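Local coordinates for protein uncharacterized conserved (Bdellovibrio bacteriovorus, PDB 7O21) that probably edits cell-wall peptidoglycan as an LD-carboxypeptidase of the YkuD family, thereby helping to generate the curved shape of this predatory bacterium, at residues D140-P143 with L144-S148; I104-L108 with Y109-A113; K236-K239 with S240-Y244. All blocks are in the same frame, centred on the assembly; numbering follows the deposited sequence.

Contact 1 (D140-P143 with L144-S148); sequences DSVP and LTRGS
Arg146 reaches back over Val142 and Pro143 at a tight turn in the loop that joins strand 134-136 to strand 152-153. Its backbone N donates to Pro143 O at 3.1 Å with an almost straight N-H...O angle of 166°, although the donor stands well above the carbonyl plane and not on a lone pair. Gly147 N repeats the three-residue step to Leu144 O, giving one short 3-10 turn over residues 144-146.

The arginine side chain starts beside the same acceptor, Arg146 CB lying 3.6 Å from Pro143 O. CG lies opposite the backbone N (chi1 -162°), and a bend at chi3 of -71° then brings the head group back toward Val142, whose side chain it crosses at about a right angle. Arg146 NE passes 4.0 Å from Val142 CB. Arg146 CZ follows at 3.7 Å from Val142 CG1. Arg146 NH1 comes to 3.5 Å from Val142 CG1, the methyl that sits over one face of the guanidinium, displaced toward its rim. Pro143 CD lies obliquely to the guanidinium, 4.2 Å from Arg146 NH2.

Leu144 turns to the other side, packing on Ile138 and Arg155, with its side chain about 8 Å from that of His136, a predicted catalytic residue. Val142 O is taken by Arg155 NH1.

Within these two segments the guanidinium of Arg146 meets carbon atoms of Val142 and Pro143, by van der Waals contact over a face and obliquely, and the one directional bond between the segments belongs to the backbone.

Contact 2 (I104-L108 with Y109-A113); sequences IPFSL and YGALA. With EDO (1,2-ethanediol), chain H; SCN (thiocyanate ion), chain E.
Pro105 O receives Tyr109 N at 3.0 Å, in the carbonyl plane, and also Leu108 N at 3.2 Å, so one carbonyl at the N-cap position serves two donors of helix 106-109. Phe106 O accepts Gly110 N at 2.8 Å, closing the last turn. At the other end, Phe106 N is met by O2 of a 1,2-ethanediol, probably from the crystallisation liquor.

Other polar groups are satisfied from outside. Gln101 NE2 binds both Ile104 O and Gly110 O, and Ala111 N donates to Asn156 OD1. Tyr109 OH is hydrogen-bonded to Gly225 O of the second subunit; a thiocyanate N, 2.8 Å from Tyr109 OH, competes for the same proton.

Carbon contacts flank the two rings. Gly110 CA lies over a face of Phe106, 3.8 Å from the ring centroid, and Leu108 CB makes the equivalent CH-pi contact with Tyr109, 16° off the ring normal. Pro105 CD meets the Tyr109 edge in plane. With chi1 at 56°, Ile104 brings CD1 against both Tyr109 CB (3.7 Å) and Ala113 CB (3.6 Å).

Gly110, with phi +57°, leaves the helix as the second residue of a type II' beta turn from Tyr109 to Leu112 that leads into strand 113-116. This helix-to-turn element borders the predicted YkuD catalytic site, where the Tyr109 ring packs edge-to-face with His136.

Contact 3 (K236-K239 with S240-Y244); sequences KNLK and SKYEY
Lys236 O to Ser240 N, at 3.0 Å, is a regular i to i+4 bond near the C-terminal end of helix 228-241 in the NTF2-like domain. The next step already weakens: Lys241 N is 3.3 Å from Asn237 O with an N-H...O angle of only 134°, and the same N-H is shared with Leu238 O at 3.0 Å, approached from well above that carbonyl's plane. Leu238 O also takes Tyr242 N at 2.8 Å, nearly along the C=O axis. The shared acceptor and the weak Asn237 bond are consistent with the regular pattern giving way at the helix end, and Tyr242 is the first residue to leave helical geometry.

Ser240 adds a side-chain bond to this terminus. Its hydroxyl lies between the backbone N and the carbonyl carbon (chi1 76°), which folds OG back over the preceding turn to donate to Asn237 O at 2.6 Å. That carbonyl, only weakly served by Lys241 N, thus gains a second donor.

The Lys241 chain bends at chi3 (-79°), and its CE passes Asn237 ND2 obliquely at 3.8 Å, a van der Waals contact between a methylene and the amide nitrogen. Lys241 CB stands over the centre of the Tyr242 ring, 4.1 Å above its plane. Lys239 extends the other way, its NZ bonded to Gln208 O, and Gln208 NE2 in turn binds Tyr242 O. Leu238 also packs on Pro102 of the second subunit; toward Tyr242 its CD2 makes a loose apolar contact with the ring carbon CD2, at 4.4 Å.

Along the chain contact 2 comes first, then contact 1, then contact 3. Contacts 1 and 2 both belong to the L,D-transpeptidase catalytic domain; their centres are about 11 Å apart and their nearest atoms about 5 Å, without touching. Asn156, at the start of helix 156-163, bridges them, binding Asp140 OD1 of contact 1 and Ala111 N of contact 2. Contact 3 lies in the NTF2-like domain, its centre about 58 Å from that of contact 1 and about 54 Å from that of contact 2. The dimer brings these domains together: Ser230 and His234 of the second subunit, on its helix 228-241, pack on Leu108 and Pro105, placing an NTF2-like domain beside the partner's predicted active site.

Contact 1 (D140-P143 with L144-S148)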
ATOM      1  N   ASP A 140      12.343   2.104  29.131  1.00 19.39           N
ATOM      2  CA  ASP A 140      12.599   3.299  29.959  1.00 19.06           C
ATOM      3  C   ASP A 140      14.099   3.506  30.222  1.00 42.00           C
ATOM      4  O   ASP A 140      14.490   4.637  30.353  1.00 61.54           O
ATOM      5  CB  ASP A 140      11.861   3.168  31.277  1.00 27.95           C
ATOM      6  CG  ASP A 140      10.348   3.166  31.188  1.00 21.51           C
ATOM      7  OD1 ASP A 140       9.820   3.674  30.258  1.00 22.58           O
ATOM      8  OD2 ASP A 140       9.757   2.693  32.075  1.00 24.97           O
ATOM      9  N   SER A 141      14.889   2.434  30.339  1.00 33.34           N
ATOM     10  CA  SER A 141      16.332   2.535  30.656  1.00 28.74           C
ATOM     11  C   SER A 141      17.204   2.986  29.491  1.00 32.43           C
ATOM     12  O   SER A 141      18.361   3.229  29.704  1.00 33.37           O
ATOM     13  CB  SER A 141      16.844   1.264  31.235  1.00 29.41           C
ATOM     14  OG  SER A 141      16.731   0.234  30.310  1.00 27.75           O
ATOM     15  N   VAL A 142      16.669   3.077  28.292  1.00 23.43           N
ATOM     16  CA  VAL A 142      17.589   3.436  27.189  1.00 29.90           C
ATOM     17  C   VAL A 142      17.196   4.757  26.526  1.00 28.70           C
ATOM     18  O   VAL A 142      16.087   5.155  26.578  1.00 25.63           O
ATOM     19  CB  VAL A 142      17.687   2.294  26.177  1.00 31.18           C
ATOM     20  CG1 VAL A 142      18.037   0.976  26.835  1.00 35.02           C
ATOM     21  CG2 VAL A 142      16.397   2.145  25.426  1.00 23.63           C
ATOM     22  N   PRO A 143      18.140   5.409  25.848  1.00 28.00           N
ATOM     23  CA  PRO A 143      17.856   6.643  25.180  1.00 24.26           C
ATOM     24  C   PRO A 143      16.907   6.423  23.997  1.00 19.58           C
ATOM     25  O   PRO A 143      16.931   5.444  23.406  1.00 24.69           O
ATOM     26  CB  PRO A 143      19.203   7.080  24.590  1.00 25.42           C
ATOM     27  CG  PRO A 143      20.219   6.123  25.110  1.00 35.51           C
ATOM     28  CD  PRO A 143      19.486   4.930  25.663  1.00 34.53           C
ATOM     29  N   LEU A 144      16.117   7.439  23.723  1.00 21.34           N
ATOM     30  CA  LEU A 144      15.222   7.407  22.567  1.00 20.16           C
ATOM     31  C   LEU A 144      15.981   7.170  21.263  1.00 19.48           C
ATOM     32  O   LEU A 144      15.447   6.544  20.340  1.00 19.63           O
ATOM     33  CB  LEU A 144      14.424   8.709  22.514  1.00 21.74           C
ATOM     34  CG  LEU A 144      13.484   8.990  23.686  1.00 19.41           C
ATOM     35  CD1 LEU A 144      12.740  10.293  23.441  1.00 20.03           C
ATOM     36  CD2 LEU A 144      12.499   7.832  23.884  1.00 17.61           C
ATOM     37  N   THR A 145      17.228   7.642  21.174  1.00 21.41           N
ATOM     38  CA  THR A 145      18.017   7.520  19.954  1.00 19.50           C
ATOM     39  C   THR A 145      18.510   6.100  19.705  1.00 18.38           C
ATOM     40  O   THR A 145      19.112   5.850  18.653  1.00 24.81           O
ATOM     41  CB  THR A 145      19.198   8.489  20.003  1.00 21.37           C
ATOM     42  OG1 THR A 145      19.805   8.423  21.297  1.00 23.54           O
ATOM     43  CG2 THR A 145      18.721   9.912  19.773  1.00 25.18           C
ATOM     44  N   ARG A 146      18.263   5.166  20.622  1.00 20.75           N
ATOM     45  CA  ARG A 146      18.570   3.781  20.288  1.00 23.84           C
ATOM     46  C   ARG A 146      17.648   3.206  19.215  1.00 26.86           C
ATOM     47  O   ARG A 146      17.941   2.129  18.689  1.00 28.24           O
ATOM     48  CB  ARG A 146      18.579   2.903  21.536  1.00 29.30           C
ATOM     49  CG  ARG A 146      19.300   1.590  21.308  1.00 38.53           C
ATOM     50  CD  ARG A 146      19.503   0.832  22.602  1.00 39.16           C
ATOM     51  NE  ARG A 146      20.491   1.452  23.480  1.00 43.18           N
ATOM     52  CZ  ARG A 146      20.986   0.854  24.560  1.00 32.70           C
ATOM     53  NH1 ARG A 146      20.575  -0.365  24.871  1.00 33.69           N
ATOM     54  NH2 ARG A 146      21.880   1.465  25.324  1.00 30.19           N
ATOM     55  N   GLY A 147      16.568   3.897  18.865  1.00 23.36           N
ATOM     56  CA  GLY A 147      15.702   3.432  17.792  1.00 21.04           C
ATOM     57  C   GLY A 147      16.437   3.317  16.470  1.00 21.77           C
ATOM     58  O   GLY A 147      17.515   3.870  16.253  1.00 28.62           O
ATOM     59  N   SER A 148      15.814   2.576  15.555  1.00 27.01           N
ATOM     60  CA  SER A 148      16.380   2.403  14.228  1.00 33.32           C
ATOM     61  C   SER A 148      16.315   3.722  13.473  1.00 29.45           C
ATOM     62  O   SER A 148      15.437   4.558  13.712  1.00 29.89           O
ATOM     63  CB  SER A 148      15.612   1.322  13.462  1.00 35.80           C
ATOM     64  OG  SER A 148      15.817   1.415  12.061  1.00 43.91           O
TER

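Contact 2 (I104-L108 with Y109-A113)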
ATOM      1  N   ILE A 104       5.842  -7.659  18.122  1.00 17.60           N
ATOM      2  CA  ILE A 104       7.087  -6.898  18.043  1.00 19.35           C
ATOM      3  C   ILE A 104       7.792  -6.867  19.394  1.00 16.84           C
ATOM      4  O   ILE A 104       7.132  -6.835  20.445  1.00 18.04           O
ATOM      5  CB  ILE A 104       6.872  -5.485  17.477  1.00 18.35           C
ATOM      6  CG1 ILE A 104       5.829  -4.726  18.290  1.00 19.45           C
ATOM      7  CG2 ILE A 104       6.447  -5.560  16.014  1.00 22.57           C
ATOM      8  CD1 ILE A 104       5.824  -3.222  17.991  1.00 20.28           C
ATOM      9  N   PRO A 105       9.121  -6.882  19.408  1.00 16.20           N
ATOM     10  CA  PRO A 105       9.854  -6.937  20.684  1.00 16.80           C
ATOM     11  C   PRO A 105       9.782  -5.619  21.447  1.00 18.80           C
ATOM     12  O   PRO A 105      10.093  -4.551  20.917  1.00 19.45           O
ATOM     13  CB  PRO A 105      11.292  -7.247  20.253  1.00 15.94           C
ATOM     14  CG  PRO A 105      11.376  -6.793  18.817  1.00 20.34           C
ATOM     15  CD  PRO A 105      10.012  -7.048  18.244  1.00 17.44           C
ATOM     16  N   PHE A 106       9.441  -5.725  22.736  1.00 18.81           N
ATOM     17  CA  PHE A 106       9.498  -4.567  23.622  1.00 16.46           C
ATOM     18  C   PHE A 106      10.896  -3.975  23.690  1.00 18.14           C
ATOM     19  O   PHE A 106      11.043  -2.759  23.854  1.00 17.82           O
ATOM     20  CB  PHE A 106       9.044  -4.992  25.025  1.00 19.37           C
ATOM     21  CG  PHE A 106       8.850  -3.851  25.979  1.00 23.09           C
ATOM     22  CD1 PHE A 106       9.898  -3.402  26.763  1.00 19.97           C
ATOM     23  CD2 PHE A 106       7.609  -3.252  26.107  1.00 20.04           C
ATOM     24  CE1 PHE A 106       9.717  -2.346  27.652  1.00 20.26           C
ATOM     25  CE2 PHE A 106       7.417  -2.203  26.985  1.00 22.18           C
ATOM     26  CZ  PHE A 106       8.478  -1.749  27.761  1.00 21.70           C
ATOM     27  N   SER A 107      11.935  -4.810  23.586  1.00 17.91           N
ATOM     28  CA  SER A 107      13.297  -4.300  23.732  1.00 18.16           C
ATOM     29  C   SER A 107      13.624  -3.264  22.666  1.00 17.92           C
ATOM     30  O   SER A 107      14.442  -2.363  22.899  1.00 20.42           O
ATOM     31  CB  SER A 107      14.304  -5.453  23.670  1.00 21.09           C
ATOM     32  OG  SER A 107      14.209  -6.138  22.423  1.00 23.41           O
ATOM     33  N   LEU A 108      13.001  -3.370  21.492  1.00 18.56           N
ATOM     34  CA  LEU A 108      13.248  -2.434  20.406  1.00 17.49           C
ATOM     35  C   LEU A 108      12.174  -1.364  20.281  1.00 18.22           C
ATOM     36  O   LEU A 108      12.480  -0.255  19.829  1.00 20.51           O
ATOM     37  CB  LEU A 108      13.333  -3.178  19.064  1.00 21.00           C
ATOM     38  CG  LEU A 108      14.407  -4.253  18.902  1.00 20.24           C
ATOM     39  CD1 LEU A 108      14.371  -4.782  17.470  1.00 23.35           C
ATOM     40  CD2 LEU A 108      15.771  -3.702  19.227  1.00 23.17           C
ATOM     41  N   TYR A 109      10.929  -1.673  20.646  1.00 17.44           N
ATOM     42  CA  TYR A 109       9.796  -0.828  20.297  1.00 15.96           C
ATOM     43  C   TYR A 109       8.966  -0.411  21.497  1.00 17.95           C
ATOM     44  O   TYR A 109       7.976   0.311  21.330  1.00 16.35           O
ATOM     45  CB  TYR A 109       8.914  -1.537  19.250  1.00 17.39           C
ATOM     46  CG  TYR A 109       9.708  -1.847  18.009  1.00 16.59           C
ATOM     47  CD1 TYR A 109      10.240  -0.831  17.233  1.00 18.50           C
ATOM     48  CD2 TYR A 109       9.950  -3.169  17.628  1.00 17.06           C
ATOM     49  CE1 TYR A 109      10.994  -1.108  16.125  1.00 18.20           C
ATOM     50  CE2 TYR A 109      10.699  -3.454  16.513  1.00 16.75           C
ATOM     51  CZ  TYR A 109      11.209  -2.422  15.761  1.00 18.28           C
ATOM     52  OH  TYR A 109      11.970  -2.662  14.651  1.00 21.08           O
ATOM     53  N   GLY A 110       9.337  -0.838  22.695  1.00 16.49           N
ATOM     54  CA  GLY A 110       8.480  -0.573  23.827  1.00 18.16           C
ATOM     55  C   GLY A 110       7.079  -1.120  23.616  1.00 19.30           C
ATOM     56  O   GLY A 110       6.860  -2.129  22.931  1.00 18.51           O
ATOM     57  N   ALA A 111       6.102  -0.425  24.199  1.00 19.87           N
ATOM     58  CA  ALA A 111       4.773  -1.000  24.331  1.00 19.76           C
ATOM     59  C   ALA A 111       3.959  -0.965  23.048  1.00 19.95           C
ATOM     60  O   ALA A 111       3.023  -1.756  22.911  1.00 21.09           O
ATOM     61  CB  ALA A 111       3.995  -0.290  25.437  1.00 24.60           C
ATOM     62  N   LEU A 112       4.282  -0.085  22.101  1.00 19.54           N
ATOM     63  CA  LEU A 112       3.431   0.078  20.934  1.00 18.63           C
ATOM     64  C   LEU A 112       4.263   0.657  19.808  1.00 16.90           C
ATOM     65  O   LEU A 112       5.198   1.419  20.041  1.00 16.19           O
ATOM     66  CB  LEU A 112       2.281   1.056  21.213  1.00 21.30           C
ATOM     67  CG  LEU A 112       1.006   0.643  21.944  1.00 25.95           C
ATOM     68  CD1 LEU A 112       0.050   1.832  21.980  1.00 22.98           C
ATOM     69  CD2 LEU A 112       0.342  -0.538  21.268  1.00 24.49           C
ATOM     70  N   ALA A 113       3.870   0.336  18.579  1.00 15.83           N
ATOM     71  CA  ALA A 113       4.425   0.984  17.400  1.00 15.59           C
ATOM     72  C   ALA A 113       3.294   1.278  16.439  1.00 16.71           C
ATOM     73  O   ALA A 113       2.327   0.520  16.348  1.00 17.62           O
ATOM     74  CB  ALA A 113       5.461   0.120  16.669  1.00 16.78           C
TER
HETATM   75  C1  EDO H 406       7.336 -10.240  23.614  1.00 24.35           C
HETATM   76  O1  EDO H 406       6.153 -10.393  24.375  1.00 30.41           O
HETATM   77  C2  EDO H 406       7.983  -8.910  23.985  1.00 24.21           C
HETATM   78  O2  EDO H 406       9.340  -8.870  23.584  1.00 30.72           O
HETATM   79  S   SCN E 403      11.098  -0.177  10.320  0.96 58.54           S
HETATM   80  C   SCN E 403      11.784  -0.347  11.840  0.96 40.16           C
HETATM   81  N   SCN E 403      12.244  -0.450  12.879  0.96 44.10           N

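Contact 3 (K236-K239 with S240-Y244)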
ATOM      1  N   LYS A 236     -10.427  16.650 -21.754  1.00 20.42           N
ATOM      2  CA  LYS A 236     -11.013  17.296 -22.924  1.00 20.52           C
ATOM      3  C   LYS A 236     -12.141  16.450 -23.506  1.00 19.43           C
ATOM      4  O   LYS A 236     -13.170  16.989 -23.941  1.00 21.71           O
ATOM      5  CB  LYS A 236      -9.933  17.553 -23.975  1.00 23.55           C
ATOM      6  CG  LYS A 236      -8.906  18.601 -23.593  1.00 26.17           C
ATOM      7  CD  LYS A 236      -7.752  18.609 -24.589  1.00 26.30           C
ATOM      8  CE  LYS A 236      -6.823  19.797 -24.378  1.00 37.09           C
ATOM      9  NZ  LYS A 236      -5.561  19.643 -25.169  1.00 40.29           N
ATOM     10  N   ASN A 237     -11.974  15.123 -23.526  1.00 20.68           N
ATOM     11  CA  ASN A 237     -13.030  14.258 -24.041  1.00 23.93           C
ATOM     12  C   ASN A 237     -14.281  14.336 -23.176  1.00 26.84           C
ATOM     13  O   ASN A 237     -15.404  14.367 -23.694  1.00 25.16           O
ATOM     14  CB  ASN A 237     -12.540  12.813 -24.147  1.00 25.14           C
ATOM     15  CG  ASN A 237     -13.566  11.901 -24.800  1.00 30.22           C
ATOM     16  OD1 ASN A 237     -14.142  12.246 -25.830  1.00 43.78           O
ATOM     17  ND2 ASN A 237     -13.813  10.742 -24.194  1.00 34.50           N
ATOM     18  N   LEU A 238     -14.111  14.337 -21.850  1.00 21.34           N
ATOM     19  CA  LEU A 238     -15.264  14.475 -20.968  1.00 21.09           C
ATOM     20  C   LEU A 238     -15.975  15.795 -21.215  1.00 23.78           C
ATOM     21  O   LEU A 238     -17.209  15.849 -21.286  1.00 26.63           O
ATOM     22  CB  LEU A 238     -14.825  14.378 -19.505  1.00 22.18           C
ATOM     23  CG  LEU A 238     -14.334  13.020 -19.028  1.00 26.89           C
ATOM     24  CD1 LEU A 238     -13.712  13.140 -17.643  1.00 25.60           C
ATOM     25  CD2 LEU A 238     -15.506  12.065 -19.019  1.00 30.81           C
ATOM     26  N   LYS A 239     -15.204  16.875 -21.345  1.00 21.88           N
ATOM     27  CA  LYS A 239     -15.786  18.181 -21.630  1.00 23.09           C
ATOM     28  C   LYS A 239     -16.626  18.152 -22.899  1.00 26.34           C
ATOM     29  O   LYS A 239     -17.690  18.780 -22.961  1.00 25.35           O
ATOM     30  CB  LYS A 239     -14.683  19.232 -21.745  1.00 23.78           C
ATOM     31  CG  LYS A 239     -15.190  20.605 -22.175  1.00 23.17           C
ATOM     32  CD  LYS A 239     -14.055  21.601 -22.307  1.00 27.65           C
ATOM     33  CE  LYS A 239     -14.603  22.988 -22.624  1.00 22.43           C
ATOM     34  NZ  LYS A 239     -13.524  24.000 -22.782  1.00 28.83           N
ATOM     35  N   SER A 240     -16.155  17.448 -23.929  1.00 24.11           N
ATOM     36  CA  SER A 240     -16.907  17.412 -25.178  1.00 24.63           C
ATOM     37  C   SER A 240     -18.267  16.752 -24.995  1.00 30.83           C
ATOM     38  O   SER A 240     -19.222  17.089 -25.707  1.00 34.15           O
ATOM     39  CB  SER A 240     -16.105  16.685 -26.257  1.00 25.63           C
ATOM     40  OG  SER A 240     -16.132  15.284 -26.058  1.00 31.31           O
ATOM     41  N   LYS A 241     -18.378  15.818 -24.050  1.00 25.20           N
ATOM     42  CA  LYS A 241     -19.596  15.040 -23.864  1.00 29.39           C
ATOM     43  C   LYS A 241     -20.521  15.596 -22.793  1.00 38.17           C
ATOM     44  O   LYS A 241     -21.742  15.448 -22.911  1.00 37.85           O
ATOM     45  CB  LYS A 241     -19.256  13.587 -23.519  1.00 36.24           C
ATOM     46  CG  LYS A 241     -18.411  12.889 -24.572  1.00 45.70           C
ATOM     47  CD  LYS A 241     -18.459  11.375 -24.420  1.00 53.84           C
ATOM     48  CE  LYS A 241     -17.537  10.884 -23.313  1.00 48.52           C
ATOM     49  NZ  LYS A 241     -17.993   9.577 -22.761  1.00 50.39           N
ATOM     50  N   TYR A 242     -19.978  16.225 -21.754  1.00 28.07           N
ATOM     51  CA  TYR A 242     -20.760  16.688 -20.609  1.00 29.32           C
ATOM     52  C   TYR A 242     -20.412  18.153 -20.409  1.00 27.85           C
ATOM     53  O   TYR A 242     -19.363  18.471 -19.837  1.00 28.13           O
ATOM     54  CB  TYR A 242     -20.435  15.860 -19.371  1.00 36.63           C
ATOM     55  CG  TYR A 242     -20.692  14.392 -19.587  1.00 37.81           C
ATOM     56  CD1 TYR A 242     -21.903  13.953 -20.105  1.00 45.65           C
ATOM     57  CD2 TYR A 242     -19.712  13.445 -19.314  1.00 46.20           C
ATOM     58  CE1 TYR A 242     -22.146  12.609 -20.323  1.00 49.25           C
ATOM     59  CE2 TYR A 242     -19.944  12.095 -19.531  1.00 49.77           C
ATOM     60  CZ  TYR A 242     -21.164  11.684 -20.035  1.00 53.99           C
ATOM     61  OH  TYR A 242     -21.406  10.348 -20.253  1.00 56.46           O
ATOM     62  N   GLU A 243     -21.309  19.033 -20.864  1.00 26.91           N
ATOM     63  CA  GLU A 243     -21.000  20.456 -20.938  1.00 32.37           C
ATOM     64  C   GLU A 243     -20.823  21.076 -19.556  1.00 27.31           C
ATOM     65  O   GLU A 243     -19.935  21.914 -19.358  1.00 29.18           O
ATOM     66  CB  GLU A 243     -22.102  21.185 -21.705  1.00 41.38           C
ATOM     67  CG  GLU A 243     -21.754  22.617 -22.068  1.00 47.90           C
ATOM     68  CD  GLU A 243     -22.782  23.256 -22.985  1.00 55.32           C
ATOM     69  OE1 GLU A 243     -22.461  23.483 -24.172  1.00 71.23           O
ATOM     70  OE2 GLU A 243     -23.904  23.546 -22.522  1.00 50.96           O
ATOM     71  N   TYR A 244     -21.665  20.707 -18.596  1.00 27.24           N
ATOM     72  CA  TYR A 244     -21.648  21.324 -17.277  1.00 25.04           C
ATOM     73  C   TYR A 244     -21.387  20.270 -16.215  1.00 23.95           C
ATOM     74  O   TYR A 244     -22.062  19.233 -16.175  1.00 25.46           O
ATOM     75  CB  TYR A 244     -22.961  22.055 -16.981  1.00 31.69           C
ATOM     76  CG  TYR A 244     -23.215  23.230 -17.897  1.00 32.22           C
ATOM     77  CD1 TYR A 244     -22.498  24.412 -17.761  1.00 38.87           C
ATOM     78  CD2 TYR A 244     -24.169  23.154 -18.902  1.00 46.46           C
ATOM     79  CE1 TYR A 244     -22.729  25.489 -18.603  1.00 46.73           C
ATOM     80  CE2 TYR A 244     -24.406  24.220 -19.743  1.00 42.62           C
ATOM     81  CZ  TYR A 244     -23.686  25.386 -19.592  1.00 48.01           C
ATOM     82  OH  TYR A 244     -23.929  26.446 -20.437  1.00 56.63           O
TER